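Local coordinates for protein glutathione-specific gamma-glutamylcyclotransferase (Saccharomyces cerevisiae S288c, PDB 5HWK) that catalyses the cleavage of glutathione into 5-oxo-L-proline and the dipeptide Cys-Gly, acting specifically on glutathione among gamma-glutamyl peptides, at residues 15-20 and 202-207; 66-71 and 163-168; 182-187 and 226-231; 82-85 and 89-92; 42-47 and 51-56. One frame throughout, in Å; residues are numbered along the deposited sequence. Where two conformers were deposited one is given.

In the fold
Contact 1 joins the turn after strand 8-12 of the six-stranded antiparallel sheet to helix 193-205, and contacts 2, 4 and 5 are nested inside the chain it closes. Contact 5 is a hairpin in a separate three-stranded sheet; contact 4, leading into strand 91-99 of the main sheet, lies within the loop closed by contact 2. Contact 3 pairs helices 176-185 and 219-232. Contacts 3 and 5, centres about 13 Å apart, touch through Val-182 on Arg-55 and a probable hydrogen bond of Ser-186 OG to Pro-53 O. Contact 1 holds Ser-15 and Leu-16 of the benzoic acid pocket, and contact 5 brings the Val-56 side chain about 4 Å from that of Glu-115, the probable proton acceptor; contacts 2, 3 and 4 lie farther away.

Contact 1: 15-20 and 202-207; sequences SLIYKP and QALAQM. With BEZ (benzoic acid), chain C.
Ile-17 and Tyr-18 meet Ala-203 just beyond the YGSL turn, the loop that probably binds the substrate and follows the first strand of the gamma-glutamylcyclotransferase fold; helix 193-205 lies against it. The packing is apolar. CG2 of Ile-17 presses on CB of Ala-203 at 3.6 Å, and the Ile-17 and Leu-204 side chains cross at about a right angle, with CD1 of Ile-17 4.1 Å from CD2 of Leu-204. The same Ala-203 methyl reaches the edge of the Tyr-18 ring near its plane. No hydrogen bond links the two segments.

Toward the ligand the bonding is polar. The N-H of Leu-16 gives O1 of the bound benzoic acid a hydrogen bond of 2.9 Å (154° at the hydrogen), and the N-H groups of Tyr-13 and Gly-14 also bind it. CG of Leu-16 stands beside its backbone N (chi1 -73°), which brings CD1 to 3.6 Å from carbon C of the carboxylate. Cutting Leu-16 back to an alanine would probably spare the N-H bond but strip the carboxylate of this apolar flank. Ser-15 OG is hydrogen-bonded to Glu-115, the probable proton acceptor, while Ser-15 O sits 3.9 Å above the centre of the Tyr-18 ring.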
# COMPACT_ATOMS: atom_id res chain seq x y z
N SER A 15 5.70 -0.88 -4.54
CA SER A 15 6.75 -0.50 -5.47
C SER A 15 6.36 0.64 -6.37
O SER A 15 7.26 1.24 -6.94
CB SER A 15 7.24 -1.69 -6.31
OG SER A 15 6.22 -2.20 -7.14
N LEU A 16 5.07 0.95 -6.57
CA LEU A 16 4.77 2.11 -7.41
C LEU A 16 5.24 3.40 -6.77
O LEU A 16 5.35 4.41 -7.47
CB LEU A 16 3.27 2.22 -7.70
CG LEU A 16 2.71 1.18 -8.67
CD1 LEU A 16 1.14 1.14 -8.57
CD2 LEU A 16 3.16 1.46 -10.11
N ILE A 17 5.49 3.41 -5.45
CA ILE A 17 5.99 4.63 -4.81
C ILE A 17 7.35 5.01 -5.38
O ILE A 17 7.61 6.17 -5.71
CB ILE A 17 6.07 4.45 -3.28
CG1 ILE A 17 4.68 4.31 -2.70
CG2 ILE A 17 6.74 5.68 -2.69
CD1 ILE A 17 4.67 3.99 -1.18
N TYR A 18 8.26 4.05 -5.46
CA TYR A 18 9.63 4.36 -5.84
C TYR A 18 9.99 3.91 -7.24
O TYR A 18 11.08 4.29 -7.73
CB TYR A 18 10.63 3.78 -4.84
CG TYR A 18 10.47 2.30 -4.64
CD1 TYR A 18 10.97 1.38 -5.56
CD2 TYR A 18 9.78 1.82 -3.54
CE1 TYR A 18 10.84 0.02 -5.38
CE2 TYR A 18 9.65 0.44 -3.35
CZ TYR A 18 10.17 -0.43 -4.29
OH TYR A 18 10.02 -1.77 -4.14
N LYS A 19 9.14 3.11 -7.90
CA LYS A 19 9.31 2.75 -9.30
C LYS A 19 8.00 3.18 -9.94
O LYS A 19 7.07 2.36 -10.10
CB LYS A 19 9.56 1.25 -9.44
CG LYS A 19 9.81 0.78 -10.86
CD LYS A 19 10.43 -0.61 -10.87
CE LYS A 19 9.97 -1.43 -12.05
NZ LYS A 19 8.55 -1.85 -11.87
N PRO A 20 7.87 4.45 -10.31
CA PRO A 20 6.56 5.00 -10.67
C PRO A 20 6.07 4.46 -11.99
O PRO A 20 6.84 3.90 -12.79
CB PRO A 20 6.85 6.51 -10.79
CG PRO A 20 8.31 6.57 -11.14
CD PRO A 20 8.94 5.46 -10.36
N GLN A 202 12.84 3.37 2.61
CA GLN A 202 13.55 4.53 2.07
C GLN A 202 12.57 5.51 1.44
O GLN A 202 12.66 6.73 1.65
CB GLN A 202 14.58 4.07 1.00
CG GLN A 202 15.40 5.22 0.33
CD GLN A 202 16.28 4.73 -0.81
OE1 GLN A 202 15.84 4.02 -1.72
NE2 GLN A 202 17.56 5.05 -0.72
N ALA A 203 11.67 4.99 0.62
CA ALA A 203 10.75 5.86 -0.10
C ALA A 203 9.84 6.60 0.85
O ALA A 203 9.60 7.81 0.67
CB ALA A 203 9.96 5.04 -1.10
N LEU A 204 9.38 5.93 1.91
CA LEU A 204 8.56 6.64 2.90
C LEU A 204 9.37 7.69 3.66
O LEU A 204 8.84 8.75 4.01
CB LEU A 204 7.91 5.66 3.86
CG LEU A 204 7.00 4.65 3.17
CD1 LEU A 204 6.55 3.63 4.16
CD2 LEU A 204 5.79 5.39 2.54
N ALA A 205 10.65 7.44 3.89
CA ALA A 205 11.46 8.42 4.60
C ALA A 205 11.77 9.63 3.74
O ALA A 205 12.02 10.71 4.28
CB ALA A 205 12.75 7.77 5.07
N GLN A 206 11.75 9.48 2.43
CA GLN A 206 11.93 10.61 1.54
C GLN A 206 10.69 11.48 1.47
O GLN A 206 10.76 12.57 0.90
CB GLN A 206 12.16 10.11 0.12
CG GLN A 206 13.56 9.76 -0.20
CD GLN A 206 13.59 8.59 -1.13
OE1 GLN A 206 13.54 8.73 -2.34
NE2 GLN A 206 13.64 7.41 -0.56
N MET A 207 9.60 11.06 2.10
CA MET A 207 8.29 11.69 1.90
C MET A 207 7.65 12.10 3.22
O MET A 207 6.52 11.70 3.52
CB MET A 207 7.40 10.68 1.20
CG MET A 207 6.51 11.29 0.24
SD MET A 207 5.88 9.99 -0.78
CE MET A 207 5.56 8.72 0.44
C BEZ C . 1.57 -0.43 -5.41
O1 BEZ C . 2.59 0.18 -5.24
O2 BEZ C . 0.53 0.13 -5.03
C1 BEZ C . 1.56 -1.82 -5.96
C2 BEZ C . 0.38 -2.53 -5.88
C3 BEZ C . 0.33 -3.86 -6.32
C4 BEZ C . 1.44 -4.44 -6.91
C5 BEZ C . 2.61 -3.69 -7.02
C6 BEZ C . 2.70 -2.39 -6.54

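Contact 2: 66-71 and 163-168; sequences IRQTAF and GTIDNE
Thr-164 O is gripped twice by Asn-167 in the turn that presents Ile-165 to Phe-71. The backbone N of Asn-167 donates to Thr-164 O at 3.0 Å, closing a type I beta turn from Thr-164 to Asn-167. The side chain repeats the bond: Asn-167 ND2 lies 2.7 Å from Thr-164 O, in the carbonyl plane and on a lone pair, with 156° at the hydrogen. The acceptor is tilted 16° from the amide plane of Asn-167. The rest of that amide is engaged too, since ND2 also bonds Gln-41 OE1 and OD1 accepts from Ala-169 N, which should fix the rotation of the group.

Ile-165, the second residue of the turn, carries the contact. Its CG1 stands between the backbone N and the carbonyl carbon (chi1 72°), and this puts the two branches on different partners. CG2 comes to the edge of the Phe-71 ring, near its plane, 3.8 Å from CE2. The longer branch meets Gln-68 from the opposite direction, with CD1 4.1 Å from NE2. Gln-68, at the N-cap position of helix 69-78, also lays OE1 over one face of the Phe-71 ring, 4.0 Å above the plane and displaced toward the rim. Trp-40, Phe-170 and Pro-173 pack on the same phenylalanine.

With no hydrogen bond across and 93 Å² buried, the joint between the helix start and the turn rests on van der Waals and apolar contact, while the polar bonds are likely to stiffen the turn itself.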
# COMPACT_ATOMS: atom_id res chain seq x y z
N ILE A 66 -12.56 -5.44 9.94
CA ILE A 66 -13.49 -5.57 11.05
C ILE A 66 -14.22 -6.91 11.03
O ILE A 66 -14.80 -7.30 12.05
CB ILE A 66 -14.48 -4.38 11.14
CG1 ILE A 66 -15.34 -4.30 9.87
CG2 ILE A 66 -13.71 -3.08 11.37
CD1 ILE A 66 -16.52 -3.33 10.00
N ARG A 67 -14.19 -7.63 9.91
CA ARG A 67 -14.88 -8.92 9.80
C ARG A 67 -14.07 -10.11 10.29
O ARG A 67 -14.61 -11.21 10.35
CB ARG A 67 -15.33 -9.14 8.34
N GLN A 68 -12.79 -9.95 10.65
CA GLN A 68 -12.00 -11.06 11.20
C GLN A 68 -11.28 -10.58 12.44
O GLN A 68 -10.49 -9.65 12.37
CB GLN A 68 -10.98 -11.55 10.19
CG GLN A 68 -11.57 -11.84 8.85
CD GLN A 68 -10.86 -12.95 8.13
OE1 GLN A 68 -9.97 -13.60 8.69
NE2 GLN A 68 -11.24 -13.18 6.88
N THR A 69 -11.54 -11.23 13.57
CA THR A 69 -10.92 -10.82 14.83
C THR A 69 -9.41 -10.72 14.72
O THR A 69 -8.81 -9.77 15.24
CB THR A 69 -11.30 -11.78 15.94
OG1 THR A 69 -12.72 -11.79 16.09
CG2 THR A 69 -10.67 -11.33 17.26
N ALA A 70 -8.77 -11.68 14.03
CA ALA A 70 -7.31 -11.65 13.94
C ALA A 70 -6.83 -10.42 13.17
O ALA A 70 -5.78 -9.85 13.51
CB ALA A 70 -6.78 -12.90 13.24
N PHE A 71 -7.53 -10.03 12.10
CA PHE A 71 -7.13 -8.81 11.40
C PHE A 71 -7.29 -7.59 12.29
O PHE A 71 -6.40 -6.72 12.35
CB PHE A 71 -7.94 -8.58 10.12
CG PHE A 71 -7.69 -9.54 8.99
CD1 PHE A 71 -6.80 -10.58 9.10
CD2 PHE A 71 -8.37 -9.38 7.80
CE1 PHE A 71 -6.61 -11.46 8.05
CE2 PHE A 71 -8.16 -10.26 6.74
CZ PHE A 71 -7.27 -11.29 6.87
N GLY A 163 -3.99 -7.26 -3.47
CA GLY A 163 -4.14 -8.72 -3.27
C GLY A 163 -5.23 -8.92 -2.26
O GLY A 163 -5.01 -8.66 -1.08
N THR A 164 -6.44 -9.27 -2.70
CA THR A 164 -7.53 -9.36 -1.74
C THR A 164 -7.38 -10.62 -0.87
O THR A 164 -6.59 -11.55 -1.17
CB THR A 164 -8.88 -9.45 -2.44
OG1 THR A 164 -8.92 -10.70 -3.11
CG2 THR A 164 -9.10 -8.30 -3.45
N ILE A 165 -8.21 -10.68 0.19
CA ILE A 165 -8.15 -11.80 1.11
C ILE A 165 -8.41 -13.16 0.47
O ILE A 165 -7.94 -14.19 0.97
CB ILE A 165 -8.99 -11.54 2.38
CG1 ILE A 165 -10.48 -11.61 2.05
CG2 ILE A 165 -8.59 -10.19 3.01
CD1 ILE A 165 -11.42 -11.36 3.24
N ASP A 166 -9.08 -13.20 -0.68
CA ASP A 166 -9.42 -14.47 -1.33
C ASP A 166 -8.39 -14.90 -2.37
O ASP A 166 -8.51 -16.00 -2.94
CB ASP A 166 -10.80 -14.37 -1.98
CG ASP A 166 -10.92 -13.15 -2.86
OD1 ASP A 166 -10.28 -13.16 -3.94
OD2 ASP A 166 -11.61 -12.17 -2.49
N ASN A 167 -7.39 -14.08 -2.64
CA ASN A 167 -6.52 -14.39 -3.77
C ASN A 167 -5.55 -15.52 -3.38
O ASN A 167 -5.22 -15.69 -2.20
CB ASN A 167 -5.85 -13.08 -4.28
CG ASN A 167 -4.46 -12.83 -3.70
OD1 ASN A 167 -3.46 -13.35 -4.23
ND2 ASN A 167 -4.38 -12.04 -2.65
N GLU A 168 -5.09 -16.28 -4.38
CA GLU A 168 -4.25 -17.47 -4.14
C GLU A 168 -2.97 -17.15 -3.39
O GLU A 168 -2.44 -18.02 -2.71
CB GLU A 168 -3.90 -18.15 -5.48
CG GLU A 168 -3.18 -17.25 -6.51

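Contact 3: 182-187 and 226-231; sequences VIAVSH and ETVNKY
The backbones come close at Ala-184 and Val-228, whose CA atoms are 5.4 Å apart, a spacing that leaves little room for side chains between the two helical segments. Ala-184 suits it, having only a methyl group there. CG1 of Val-228 lies 4.3 Å from CA of Ala-184, against the helix backbone, and CB of Ala-184 reaches CB of Tyr-231 at 3.7 Å, one turn further along.

This is helix-to-helix packing in the C-terminal part of the fold, where helices 176-185 and 219-232 lie together and helix 193-205 adds Tyr-194 against Val-228. Ile-183 brings the branched base of its side chain: CB is 3.9 Å from CG2 of Val-228, and CG2 of Ile-183 is also 3.9 Å from that methyl, the two side chains crossing at about a right angle. The valine has CG1 anti to its own N (chi1 168°), which turns CG1 toward Ala-184 and puts CG2 against Ile-183 CB.

Tyr-231 touches Ala-184 only by its CB. From there the ring leads away along helix 176-185, packing on Lys-181 and ending in a hydrogen bond of its OH with Asp-177 OD1. Ile-183 also rests on Leu-224 of helix 219-232 and on Arg-55 of strand 54-61.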
# COMPACT_ATOMS: atom_id res chain seq x y z
N VAL A 182 10.44 -15.02 6.94
CA VAL A 182 10.46 -15.20 5.49
C VAL A 182 11.26 -14.09 4.80
O VAL A 182 12.14 -14.36 3.95
CB VAL A 182 9.02 -15.27 4.95
CG1 VAL A 182 9.07 -15.33 3.44
CG2 VAL A 182 8.27 -16.47 5.59
N ILE A 183 10.99 -12.83 5.14
CA ILE A 183 11.66 -11.75 4.44
C ILE A 183 13.18 -11.85 4.58
O ILE A 183 13.92 -11.56 3.64
CB ILE A 183 11.14 -10.38 4.91
CG1 ILE A 183 9.67 -10.23 4.47
CG2 ILE A 183 11.99 -9.23 4.30
CD1 ILE A 183 9.10 -8.96 5.03
N ALA A 184 13.65 -12.33 5.72
CA ALA A 184 15.08 -12.33 6.00
C ALA A 184 15.83 -13.33 5.14
O ALA A 184 17.04 -13.19 4.98
CB ALA A 184 15.29 -12.68 7.46
N VAL A 185 15.16 -14.36 4.62
CA VAL A 185 15.84 -15.41 3.84
C VAL A 185 15.48 -15.44 2.36
O VAL A 185 16.17 -16.10 1.58
CB VAL A 185 15.64 -16.81 4.47
CG1 VAL A 185 16.21 -16.83 5.89
CG2 VAL A 185 14.18 -17.25 4.35
N SER A 186 14.42 -14.77 1.95
CA SER A 186 13.93 -14.98 0.60
C SER A 186 14.61 -14.05 -0.41
O SER A 186 15.13 -12.98 -0.07
CB SER A 186 12.40 -14.79 0.55
OG SER A 186 11.69 -15.75 1.36
N HIS A 187 14.64 -14.51 -1.65
CA HIS A 187 15.05 -13.62 -2.74
C HIS A 187 14.49 -14.25 -4.01
O HIS A 187 14.16 -15.44 -4.03
CB HIS A 187 16.59 -13.46 -2.80
CG HIS A 187 17.26 -14.54 -3.53
ND1 HIS A 187 17.54 -15.73 -2.91
CD2 HIS A 187 17.80 -14.62 -4.77
CE1 HIS A 187 18.22 -16.51 -3.73
NE2 HIS A 187 18.39 -15.86 -4.87
N GLU A 226 12.58 -3.93 12.02
CA GLU A 226 13.40 -4.22 13.19
C GLU A 226 13.54 -5.73 13.37
O GLU A 226 14.62 -6.23 13.69
CB GLU A 226 12.78 -3.61 14.45
CG GLU A 226 12.94 -2.10 14.56
N THR A 227 12.46 -6.46 13.13
CA THR A 227 12.50 -7.90 13.32
C THR A 227 13.31 -8.59 12.23
O THR A 227 14.08 -9.51 12.52
CB THR A 227 11.08 -8.45 13.38
OG1 THR A 227 10.36 -7.73 14.38
CG2 THR A 227 11.11 -9.94 13.75
N VAL A 228 13.15 -8.16 10.97
CA VAL A 228 13.97 -8.69 9.88
C VAL A 228 15.45 -8.43 10.18
O VAL A 228 16.29 -9.32 10.00
CB VAL A 228 13.57 -8.02 8.55
CG1 VAL A 228 14.59 -8.32 7.45
CG2 VAL A 228 12.22 -8.53 8.12
N ASN A 229 15.79 -7.24 10.66
CA ASN A 229 17.19 -6.98 11.01
C ASN A 229 17.68 -7.90 12.12
O ASN A 229 18.85 -8.32 12.11
CB ASN A 229 17.38 -5.51 11.38
CG ASN A 229 17.33 -4.57 10.16
OD1 ASN A 229 17.59 -4.99 9.04
ND2 ASN A 229 17.04 -3.28 10.39
N LYS A 230 16.82 -8.23 13.09
CA LYS A 230 17.24 -9.17 14.13
C LYS A 230 17.55 -10.53 13.54
O LYS A 230 18.54 -11.18 13.93
CB LYS A 230 16.15 -9.31 15.17
CG LYS A 230 15.98 -8.11 16.07
CD LYS A 230 15.12 -8.46 17.27
N TYR A 231 16.72 -11.00 12.60
CA TYR A 231 16.99 -12.29 11.96
C TYR A 231 18.24 -12.24 11.11
O TYR A 231 19.00 -13.20 11.08
CB TYR A 231 15.79 -12.76 11.14
CG TYR A 231 14.75 -13.43 12.00
CD1 TYR A 231 15.01 -14.64 12.64
CD2 TYR A 231 13.50 -12.82 12.21
CE1 TYR A 231 14.09 -15.23 13.43
CE2 TYR A 231 12.56 -13.42 13.03
CZ TYR A 231 12.88 -14.62 13.64
OH TYR A 231 11.95 -15.23 14.44

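Contact 4: 82-85 and 89-92; sequences APIQ and DLVT
Gln-85 N and Asp-89 OD2 form the one hydrogen bond across this short loop, 2.7 Å long with 161° at the hydrogen. OD2 accepts on its anti lone pair, the one turned away from OD1. The aliphatic parts close up alongside: CB of Ile-84 lies 3.8 Å from CB of Asp-89, the two side chains sliding past each other in opposite directions, and CD1 of Ile-84 meets CD2 of Leu-90 at 3.7 Å. If an alanine stood in place of Asp-89, the Gln-85 N-H would probably lose its acceptor and the loop a tie between its ends.

A second shell sets these groups. Gln-85 folds back on itself: the bend at chi2 (-61°) brings NE2 back over Pro-83 O, 3.0 Å away, to which it donates from above the carbonyl plane. Asn-76 of helix 69-78 accepts through OD1 from the N of Ile-84, tying that residue to the helix.

The loop runs from helix 69-78 into strand 91-99. Ile-84 packs on Leu-72 and Leu-90 on Val-75, both of that helix, while Tyr-62 of helix 62-65 touches Ile-84 and Leu-90 alike. Beyond them, Thr-92 pairs by backbone hydrogen bonds with Ile-32 of strand 26-33.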
# COMPACT_ATOMS: atom_id res chain seq x y z
N ALA A 82 -5.90 2.81 17.97
CA ALA A 82 -6.48 1.63 18.59
C ALA A 82 -7.32 2.03 19.81
O ALA A 82 -6.88 2.85 20.62
CB ALA A 82 -5.37 0.69 19.05
N PRO A 83 -8.53 1.46 19.97
CA PRO A 83 -9.18 0.52 19.04
C PRO A 83 -9.88 1.29 17.91
O PRO A 83 -10.66 2.22 18.19
CB PRO A 83 -10.23 -0.16 19.92
CG PRO A 83 -10.56 0.88 20.97
CD PRO A 83 -9.31 1.66 21.21
N ILE A 84 -9.62 0.91 16.66
CA ILE A 84 -10.16 1.68 15.54
C ILE A 84 -11.68 1.55 15.51
O ILE A 84 -12.25 0.51 15.84
CB ILE A 84 -9.52 1.26 14.21
CG1 ILE A 84 -9.90 -0.20 13.85
CG2 ILE A 84 -7.99 1.46 14.26
CD1 ILE A 84 -9.63 -0.56 12.38
N GLN A 85 -12.33 2.63 15.10
CA GLN A 85 -13.79 2.75 15.14
C GLN A 85 -14.42 3.03 13.79
O GLN A 85 -15.65 2.95 13.69
CB GLN A 85 -14.21 3.88 16.08
CG GLN A 85 -13.79 3.66 17.51
CD GLN A 85 -14.41 2.40 18.08
OE1 GLN A 85 -15.62 2.19 17.99
NE2 GLN A 85 -13.58 1.55 18.66
N ASP A 89 -9.93 5.93 10.74
CA ASP A 89 -8.90 5.59 11.72
C ASP A 89 -7.73 4.82 11.10
O ASP A 89 -6.65 4.78 11.70
CB ASP A 89 -9.48 4.77 12.88
CG ASP A 89 -10.36 5.61 13.79
OD1 ASP A 89 -10.31 6.86 13.69
OD2 ASP A 89 -11.11 5.04 14.61
N LEU A 90 -7.91 4.22 9.93
CA LEU A 90 -6.84 3.48 9.29
C LEU A 90 -6.09 4.42 8.37
O LEU A 90 -6.69 5.13 7.57
CB LEU A 90 -7.41 2.36 8.43
CG LEU A 90 -8.05 1.19 9.13
CD1 LEU A 90 -8.41 0.25 8.03
CD2 LEU A 90 -7.04 0.58 10.05
N VAL A 91 -4.78 4.37 8.44
CA VAL A 91 -3.92 5.25 7.66
C VAL A 91 -2.85 4.36 7.03
O VAL A 91 -2.21 3.55 7.73
CB VAL A 91 -3.25 6.27 8.61
CG1 VAL A 91 -1.92 6.75 8.03
CG2 VAL A 91 -4.21 7.41 8.94
N THR A 92 -2.65 4.51 5.71
CA THR A 92 -1.49 3.98 5.00
C THR A 92 -0.80 5.15 4.32
O THR A 92 -1.44 5.89 3.56
CB THR A 92 -1.87 2.94 3.91
OG1 THR A 92 -2.50 1.80 4.50
CG2 THR A 92 -0.64 2.44 3.16

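Contact 5: 42-47 and 51-56; sequences SSTDHR and ANPGRV. With PO4 (phosphate ion), chain D.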
# COMPACT_ATOMS: atom_id res chain seq x y z
N SER A 42 2.18 -13.22 -0.95
CA SER A 42 3.42 -13.89 -1.30
C SER A 42 3.91 -13.50 -2.70
O SER A 42 3.11 -13.09 -3.54
CB SER A 42 3.22 -15.39 -1.24
OG SER A 42 2.29 -15.70 -2.20
N SER A 43 5.24 -13.53 -2.90
CA SER A 43 5.84 -13.27 -4.19
C SER A 43 6.60 -14.52 -4.61
O SER A 43 7.48 -15.02 -3.87
CB SER A 43 6.79 -12.10 -4.10
OG SER A 43 7.52 -12.00 -5.31
N THR A 44 6.31 -15.02 -5.81
CA THR A 44 6.99 -16.19 -6.36
C THR A 44 7.78 -15.92 -7.61
O THR A 44 8.48 -16.81 -8.06
CB THR A 44 6.01 -17.36 -6.58
OG1 THR A 44 5.02 -16.93 -7.51
CG2 THR A 44 5.31 -17.67 -5.29
N ASP A 45 7.71 -14.69 -8.17
CA ASP A 45 8.43 -14.37 -9.40
C ASP A 45 9.37 -13.19 -9.24
O ASP A 45 10.08 -12.85 -10.19
CB ASP A 45 7.44 -14.07 -10.55
CG ASP A 45 6.66 -15.29 -11.00
OD1 ASP A 45 7.16 -16.45 -10.93
OD2 ASP A 45 5.50 -15.11 -11.46
N HIS A 46 9.40 -12.56 -8.06
CA HIS A 46 10.20 -11.34 -7.92
C HIS A 46 11.07 -11.40 -6.69
O HIS A 46 12.31 -11.27 -6.79
CB HIS A 46 9.28 -10.13 -7.95
CG HIS A 46 8.63 -9.96 -9.27
ND1 HIS A 46 7.49 -10.65 -9.61
CD2 HIS A 46 8.99 -9.24 -10.36
CE1 HIS A 46 7.16 -10.36 -10.86
NE2 HIS A 46 8.05 -9.50 -11.33
N ARG A 47 10.44 -11.55 -5.51
CA ARG A 47 11.16 -11.49 -4.25
C ARG A 47 11.17 -12.84 -3.54
O ARG A 47 11.63 -12.94 -2.39
CB ARG A 47 10.55 -10.41 -3.37
CG ARG A 47 10.64 -9.00 -3.96
CD ARG A 47 12.08 -8.53 -4.14
NE ARG A 47 12.08 -7.24 -4.88
CZ ARG A 47 13.19 -6.53 -5.03
NH1 ARG A 47 14.31 -6.93 -4.47
NH2 ARG A 47 13.16 -5.40 -5.75
N ALA A 51 8.77 -22.43 -4.98
CA ALA A 51 8.93 -23.30 -3.83
C ALA A 51 9.20 -22.53 -2.55
O ALA A 51 8.98 -23.07 -1.47
CB ALA A 51 9.96 -24.42 -4.08
N ASN A 52 9.74 -21.31 -2.63
CA ASN A 52 10.14 -20.56 -1.45
C ASN A 52 9.69 -19.12 -1.66
O ASN A 52 10.49 -18.23 -1.98
CB ASN A 52 11.67 -20.62 -1.25
CG ASN A 52 12.13 -22.02 -0.94
OD1 ASN A 52 12.65 -22.72 -1.80
ND2 ASN A 52 11.84 -22.48 0.27
N PRO A 53 8.41 -18.85 -1.44
CA PRO A 53 7.89 -17.51 -1.74
C PRO A 53 8.39 -16.46 -0.76
O PRO A 53 8.72 -16.72 0.40
CB PRO A 53 6.38 -17.69 -1.59
CG PRO A 53 6.13 -19.22 -1.83
CD PRO A 53 7.35 -19.85 -1.17
N GLY A 54 8.41 -15.23 -1.25
CA GLY A 54 8.68 -14.09 -0.40
C GLY A 54 7.39 -13.42 0.09
O GLY A 54 6.29 -13.96 -0.04
N ARG A 55 7.53 -12.21 0.61
CA ARG A 55 6.43 -11.43 1.15
C ARG A 55 6.49 -10.02 0.60
O ARG A 55 7.50 -9.32 0.75
CB ARG A 55 6.44 -11.34 2.67
CG ARG A 55 6.36 -12.64 3.36
CD ARG A 55 4.91 -13.12 3.31
NE ARG A 55 4.68 -14.34 4.10
CZ ARG A 55 4.80 -15.55 3.58
NH1 ARG A 55 5.18 -15.74 2.33
NH2 ARG A 55 4.53 -16.59 4.34
N VAL A 56 5.37 -9.55 0.03
CA VAL A 56 5.29 -8.21 -0.54
C VAL A 56 3.99 -7.57 -0.05
O VAL A 56 3.20 -8.19 0.65
CB VAL A 56 5.41 -8.26 -2.08
CG1 VAL A 56 6.83 -8.67 -2.49
CG2 VAL A 56 4.37 -9.15 -2.70
P PO4 D . 4.86 -12.20 -7.64
O1 PO4 D . 4.39 -13.59 -7.22
O2 PO4 D . 4.17 -11.76 -8.92
O3 PO4 D . 6.39 -12.14 -7.69
O4 PO4 D . 4.44 -11.21 -6.50
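Ser-43 and Gly-54 are a hydrogen-bonded pair in the antiparallel beta hairpin of strands 42-43 and 54-61, whose first strand runs into a loop holding a phosphate ion, probably from the crystallisation liquor. Gly-54 N gives Ser-43 O a bond of 2.8 Å in the carbonyl plane. The return bond, Ser-43 N to Gly-54 O at 3.1 Å, comes from above the Gly-54 carbonyl plane, and NH1 of Arg-55 reaches the same oxygen from the opposite face, at 3.2 Å.

Ser-43 OG, anti to its backbone N (chi1 171°), points into the anion site. It donates to phosphate O3 at 2.6 Å and accepts from Arg-47 N at 3.0 Å, nearly straight at 175°. His-46 ND1 meets O3 in the ring plane at 2.7 Å, and Asp-45 N also grips that oxygen; Thr-44 N holds O1 at 2.8 Å. Gln-116 N and Asn-117 ND2, just past the probable proton acceptor Glu-115, complete the site.

Val-56 packs CG1 on CB of Ser-43 and also touches Tyr-196 of helix 193-205. Arg-47 NH1 bonds Ser-192 O and forms a salt bridge with Glu-195, while Arg-55 bridges to Glu-174 and lies against Val-182 of helix 176-185.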